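Local coordinates for putative glycosyl hydrolase (PDB 4QHZ), which binds a magnesium ion and is probably a glycoside hydrolase of the 3-keto-disaccharide hydrolase family, at residues V105-S119 against Q130-Q144. Numbering follows the deposited sequence.
Sequences VPTNITGESQSRGNS and QVLDCYNNPTYVNGQ. With MG (magnesium ion), chain I.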
loop_
_atom_site.group_PDB
_atom_site.type_symbol
_atom_site.label_atom_id
_atom_site.label_comp_id
_atom_site.label_asym_id
_atom_site.label_seq_id
_atom_site.Cartn_x
_atom_site.Cartn_y
_atom_site.Cartn_z
ATOM N N VAL C 105 16.656 -23.264 20.515
ATOM C CA VAL C 105 16.980 -24.590 20.013
ATOM C C VAL C 105 17.901 -25.236 21.043
ATOM O O VAL C 105 18.894 -24.631 21.441
ATOM C CB VAL C 105 17.668 -24.524 18.641
ATOM C CG1 VAL C 105 17.943 -25.925 18.104
ATOM C CG2 VAL C 105 16.815 -23.735 17.657
ATOM N N PRO C 106 17.574 -26.457 21.502
ATOM C CA PRO C 106 18.393 -27.058 22.561
ATOM C C PRO C 106 19.794 -27.416 22.055
ATOM O O PRO C 106 19.965 -27.696 20.869
ATOM C CB PRO C 106 17.601 -28.306 22.958
ATOM C CG PRO C 106 16.824 -28.665 21.735
ATOM C CD PRO C 106 16.519 -27.369 21.028
ATOM N N THR C 107 20.777 -27.406 22.950
ATOM C CA THR C 107 22.173 -27.631 22.560
ATOM C C THR C 107 22.398 -29.031 21.989
ATOM O O THR C 107 23.340 -29.235 21.229
ATOM C CB THR C 107 23.143 -27.416 23.739
ATOM O OG1 THR C 107 22.747 -28.228 24.845
ATOM C CG2 THR C 107 23.149 -25.961 24.172
ATOM N N ASN C 108 21.543 -29.987 22.357
ATOM C CA ASN C 108 21.646 -31.358 21.856
ATOM C C ASN C 108 20.753 -31.638 20.629
ATOM O O ASN C 108 20.459 -32.793 20.315
ATOM C CB ASN C 108 21.353 -32.354 22.989
ATOM C CG ASN C 108 19.895 -32.358 23.412
ATOM O OD1 ASN C 108 19.121 -31.474 23.049
ATOM N ND2 ASN C 108 19.511 -33.371 24.167
ATOM N N ILE C 109 20.337 -30.577 19.939
ATOM C CA ILE C 109 19.518 -30.688 18.732
ATOM C C ILE C 109 20.136 -31.618 17.686
ATOM O O ILE C 109 21.355 -31.669 17.518
ATOM C CB ILE C 109 19.266 -29.286 18.094
ATOM C CG1 ILE C 109 18.244 -29.358 16.952
ATOM C CG2 ILE C 109 20.565 -28.655 17.604
ATOM C CD1 ILE C 109 16.842 -29.714 17.404
ATOM N N THR C 110 19.279 -32.361 17.001
ATOM C CA THR C 110 19.678 -33.159 15.851
ATOM C C THR C 110 18.670 -32.939 14.734
ATOM O O THR C 110 17.594 -32.380 14.962
ATOM C CB THR C 110 19.740 -34.661 16.180
ATOM O OG1 THR C 110 18.460 -35.101 16.652
ATOM C CG2 THR C 110 20.793 -34.937 17.244
ATOM N N GLY C 111 19.016 -33.404 13.536
ATOM C CA GLY C 111 18.113 -33.335 12.392
ATOM C C GLY C 111 18.597 -32.403 11.303
ATOM O O GLY C 111 19.534 -31.627 11.501
ATOM N N GLU C 112 17.937 -32.476 10.152
ATOM C CA GLU C 112 18.311 -31.683 8.992
ATOM C C GLU C 112 17.100 -31.034 8.355
ATOM O O GLU C 112 15.979 -31.511 8.495
ATOM C CB GLU C 112 18.990 -32.565 7.948
ATOM C CG GLU C 112 20.360 -33.079 8.340
ATOM C CD GLU C 112 20.928 -34.015 7.289
ATOM O OE1 GLU C 112 20.433 -35.157 7.188
ATOM O OE2 GLU C 112 21.858 -33.607 6.560
ATOM N N SER C 113 17.362 -29.949 7.631
ATOM C CA SER C 113 16.353 -29.241 6.860
ATOM C C SER C 113 15.134 -28.929 7.728
ATOM O O SER C 113 15.289 -28.376 8.818
ATOM C CB SER C 113 15.996 -30.042 5.594
ATOM O OG SER C 113 15.200 -29.264 4.706
ATOM N N GLN C 114 13.938 -29.289 7.269
ATOM C CA GLN C 114 12.702 -28.993 7.997
ATOM C C GLN C 114 12.497 -29.842 9.256
ATOM O O GLN C 114 11.561 -29.581 10.015
ATOM C CB GLN C 114 11.484 -29.173 7.080
ATOM C CG GLN C 114 11.468 -28.238 5.880
ATOM C CD GLN C 114 11.180 -26.789 6.260
ATOM O OE1 GLN C 114 10.177 -26.496 6.911
ATOM N NE2 GLN C 114 12.047 -25.876 5.835
ATOM N N SER C 115 13.365 -30.828 9.494
ATOM C CA SER C 115 13.220 -31.712 10.651
ATOM C C SER C 115 14.223 -31.399 11.765
ATOM O O SER C 115 14.675 -32.300 12.462
ATOM C CB SER C 115 13.364 -33.169 10.200
ATOM O OG SER C 115 12.358 -33.493 9.266
ATOM N N ARG C 116 14.553 -30.122 11.937
ATOM C CA ARG C 116 15.526 -29.706 12.932
ATOM C C ARG C 116 15.036 -28.470 13.684
ATOM O O ARG C 116 15.283 -27.340 13.267
ATOM C CB ARG C 116 16.878 -29.419 12.269
ATOM C CG ARG C 116 18.031 -29.229 13.248
ATOM C CD ARG C 116 19.196 -28.533 12.561
ATOM N NE ARG C 116 20.318 -28.249 13.453
ATOM C CZ ARG C 116 21.271 -29.113 13.797
ATOM N NH1 ARG C 116 21.255 -30.363 13.360
ATOM N NH2 ARG C 116 22.248 -28.720 14.600
ATOM N N GLY C 117 14.349 -28.696 14.800
ATOM C CA GLY C 117 13.833 -27.601 15.607
ATOM C C GLY C 117 12.692 -26.846 14.945
ATOM O O GLY C 117 12.590 -25.625 15.077
ATOM N N ASN C 118 11.828 -27.577 14.242
ATOM C CA ASN C 118 10.695 -26.978 13.537
ATOM C C ASN C 118 9.536 -26.701 14.481
ATOM O O ASN C 118 9.024 -27.612 15.134
ATOM C CB ASN C 118 10.229 -27.890 12.393
ATOM C CG ASN C 118 9.301 -27.191 11.399
ATOM O OD1 ASN C 118 8.594 -26.230 11.727
ATOM N ND2 ASN C 118 9.299 -27.680 10.169
ATOM N N SER C 119 9.149 -25.431 14.564
ATOM C CA SER C 119 7.884 -25.033 15.157
ATOM C C SER C 119 7.332 -23.922 14.281
ATOM O O SER C 119 7.646 -23.861 13.093
ATOM C CB SER C 119 8.064 -24.585 16.609
ATOM O OG SER C 119 6.814 -24.266 17.209
ATOM N N GLN C 130 7.606 -19.118 10.223
ATOM C CA GLN C 130 8.376 -20.333 10.462
ATOM C C GLN C 130 9.367 -20.171 11.612
ATOM O O GLN C 130 10.018 -19.136 11.749
ATOM C CB GLN C 130 9.119 -20.754 9.190
ATOM C CG GLN C 130 10.034 -21.969 9.325
ATOM C CD GLN C 130 9.280 -23.285 9.505
ATOM O OE1 GLN C 130 8.482 -23.439 10.433
ATOM N NE2 GLN C 130 9.534 -24.244 8.611
ATOM N N VAL C 131 9.438 -21.208 12.439
ATOM C CA VAL C 131 10.481 -21.361 13.431
ATOM C C VAL C 131 11.253 -22.635 13.096
ATOM O O VAL C 131 10.659 -23.686 12.855
ATOM C CB VAL C 131 9.894 -21.432 14.851
ATOM C CG1 VAL C 131 10.937 -21.915 15.857
ATOM C CG2 VAL C 131 9.343 -20.071 15.245
ATOM N N LEU C 132 12.579 -22.527 13.051
ATOM C CA LEU C 132 13.437 -23.630 12.628
ATOM C C LEU C 132 14.875 -23.338 13.021
ATOM O O LEU C 132 15.286 -22.173 13.067
ATOM C CB LEU C 132 13.343 -23.819 11.115
ATOM C CG LEU C 132 13.948 -25.070 10.486
ATOM C CD1 LEU C 132 13.249 -26.334 10.970
ATOM C CD2 LEU C 132 13.866 -24.968 8.972
ATOM N N ASP C 133 15.646 -24.384 13.314
ATOM C CA ASP C 133 17.072 -24.196 13.527
ATOM C C ASP C 133 17.788 -24.112 12.186
ATOM O O ASP C 133 18.101 -25.135 11.578
ATOM C CB ASP C 133 17.696 -25.314 14.362
ATOM C CG ASP C 133 19.164 -25.047 14.662
ATOM O OD1 ASP C 133 19.601 -23.890 14.504
ATOM O OD2 ASP C 133 19.886 -25.988 15.051
ATOM N N CYS C 134 18.068 -22.890 11.745
ATOM C CA CYS C 134 18.812 -22.684 10.509
ATOM C C CYS C 134 20.249 -22.205 10.777
ATOM O O CYS C 134 20.885 -21.587 9.911
ATOM C CB CYS C 134 18.043 -21.718 9.607
ATOM S SG CYS C 134 16.606 -22.506 8.861
ATOM N N TYR C 135 20.756 -22.507 11.974
ATOM C CA TYR C 135 22.158 -22.283 12.279
ATOM C C TYR C 135 22.960 -23.441 11.698
ATOM O O TYR C 135 22.930 -24.556 12.228
ATOM C CB TYR C 135 22.381 -22.147 13.786
ATOM C CG TYR C 135 23.755 -21.630 14.158
ATOM C CD1 TYR C 135 24.027 -20.265 14.181
ATOM C CD2 TYR C 135 24.789 -22.509 14.483
ATOM C CE1 TYR C 135 25.285 -19.789 14.520
ATOM C CE2 TYR C 135 26.050 -22.042 14.818
ATOM C CZ TYR C 135 26.289 -20.682 14.839
ATOM O OH TYR C 135 27.538 -20.216 15.172
ATOM N N ASN C 136 23.662 -23.176 10.596
ATOM C CA ASN C 136 24.381 -24.212 9.845
ATOM C C ASN C 136 23.480 -25.400 9.482
ATOM O O ASN C 136 23.854 -26.558 9.653
ATOM C CB ASN C 136 25.628 -24.683 10.613
ATOM C CG ASN C 136 26.662 -23.585 10.776
ATOM O OD1 ASN C 136 26.922 -22.822 9.845
ATOM N ND2 ASN C 136 27.252 -23.493 11.960
ATOM N N ASN C 137 22.285 -25.093 8.989
ATOM C CA ASN C 137 21.353 -26.113 8.524
ATOM C C ASN C 137 20.597 -25.592 7.310
ATOM O O ASN C 137 19.601 -24.876 7.455
ATOM C CB ASN C 137 20.390 -26.504 9.641
ATOM C CG ASN C 137 19.279 -27.431 9.164
ATOM O OD1 ASN C 137 19.530 -28.436 8.491
ATOM N ND2 ASN C 137 18.037 -27.100 9.520
ATOM N N PRO C 138 21.077 -25.924 6.105
ATOM C CA PRO C 138 20.358 -25.462 4.916
ATOM C C PRO C 138 18.992 -26.145 4.743
ATOM O O PRO C 138 18.784 -27.265 5.209
ATOM C CB PRO C 138 21.300 -25.825 3.760
ATOM C CG PRO C 138 22.201 -26.876 4.294
ATOM C CD PRO C 138 22.297 -26.681 5.774
ATOM N N THR C 139 18.071 -25.436 4.103
ATOM C CA THR C 139 16.759 -25.967 3.769
ATOM C C THR C 139 16.213 -25.143 2.606
ATOM O O THR C 139 16.914 -24.271 2.082
ATOM C CB THR C 139 15.802 -25.929 4.984
ATOM O OG1 THR C 139 14.594 -26.642 4.685
ATOM C CG2 THR C 139 15.460 -24.478 5.384
ATOM N N TYR C 140 14.982 -25.407 2.184
ATOM C CA TYR C 140 14.396 -24.582 1.117
ATOM C C TYR C 140 14.140 -23.184 1.674
ATOM O O TYR C 140 13.593 -23.030 2.775
ATOM C CB TYR C 140 13.141 -25.205 0.480
ATOM C CG TYR C 140 12.093 -25.817 1.389
ATOM C CD1 TYR C 140 12.135 -27.164 1.720
ATOM C CD2 TYR C 140 11.011 -25.065 1.844
ATOM C CE1 TYR C 140 11.162 -27.742 2.526
ATOM C CE2 TYR C 140 10.031 -25.633 2.647
ATOM C CZ TYR C 140 10.107 -26.970 2.978
ATOM O OH TYR C 140 9.138 -27.544 3.757
ATOM N N VAL C 141 14.562 -22.177 0.913
ATOM C CA VAL C 141 14.695 -20.817 1.445
ATOM C C VAL C 141 13.348 -20.163 1.724
ATOM O O VAL C 141 13.235 -19.350 2.638
ATOM C CB VAL C 141 15.545 -19.899 0.523
ATOM C CG1 VAL C 141 16.965 -20.433 0.425
ATOM C CG2 VAL C 141 14.925 -19.745 -0.868
ATOM N N ASN C 142 12.327 -20.524 0.949
ATOM C CA ASN C 142 10.980 -19.999 1.184
ATOM C C ASN C 142 10.294 -20.665 2.379
ATOM O O ASN C 142 9.177 -20.303 2.725
ATOM C CB ASN C 142 10.104 -20.097 -0.086
ATOM C CG ASN C 142 9.897 -21.517 -0.563
ATOM O OD1 ASN C 142 10.798 -22.366 -0.471
ATOM N ND2 ASN C 142 8.704 -21.798 -1.066
ATOM N N GLY C 143 10.959 -21.636 3.009
ATOM C CA GLY C 143 10.452 -22.260 4.229
ATOM C C GLY C 143 11.437 -22.268 5.387
ATOM O O GLY C 143 11.261 -23.027 6.344
ATOM N N GLN C 144 12.469 -21.429 5.321
ATOM C CA GLN C 144 13.444 -21.370 6.399
ATOM C C GLN C 144 12.975 -20.399 7.490
ATOM O O GLN C 144 11.888 -19.833 7.406
ATOM C CB GLN C 144 14.842 -21.018 5.859
ATOM C CG GLN C 144 15.115 -19.553 5.559
ATOM C CD GLN C 144 16.502 -19.357 4.978
ATOM O OE1 GLN C 144 16.834 -19.931 3.944
ATOM N NE2 GLN C 144 17.324 -18.561 5.650
HETATM MG MG MG I . 7.110 -24.896 11.206
HETATM O O HOH W 1 22.473 -25.637 14.625
HETATM O O HOH W 2 6.550 -25.438 9.409
#
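Asn137 and Ser113 meet through a two-way exchange well suited to a carboxamide, which carries a donor and an acceptor side by side. Asn137 OD1 accepts from Ser113 N at 2.8 Å on a lone pair, while Asn137 ND2 gives one hydrogen to Ser113 O (3.1 Å), almost in the amide plane, and the other to Asp133 O within its own loop. A leucine in its place would probably leave Ser113 N, Ser113 O and Asp133 O without these partners. Next along, Ser113 OG and Thr139 OG1 share a hydrogen bond of 2.7 Å. Thr139 OG1 also accepts from Gln114 NE2, whose second hydrogen goes to Gly143 O; Gln130 NE2 reaches that same carbonyl from the opposite face of its plane. The bend at chi2 (-71°) lays the Gln114 amide over one face of the Tyr140 ring, the two planes 20° apart, while Tyr140 OH bonds to Tyr149. At the other end, with its chain extended from CG to NE (chi3 177°), Arg116 carries NE to Asp133 OD2, a salt bridge of 2.8 Å made from above the carboxylate plane. Arg116 NH1 donates to Gly111 O, and a water joins NH2 to Asp133 OD2 and Tyr135 O. Asp133 OD1 accepts from Tyr135 N, making an Asx turn. Arg116 O accepts from Asp133 N (3.0 Å), and apolar Leu132 packs CD1 against Asn118 CB. Ser119 and Val131 form an antiparallel hydrogen-bonded pair next to the metal site. Asn118 ND2 donates to Gln114 O, which fixes the flip of the amide and turns OD1 to magnesium (2.1 Å). Gln130 OE1, Ser119 O and a water bind too, and Glu128 and Gln227 complete a six-coordinate, all-oxygen magnesium site where strand 119-123 begins and strand 127-131 ends in this concanavalin-like fold.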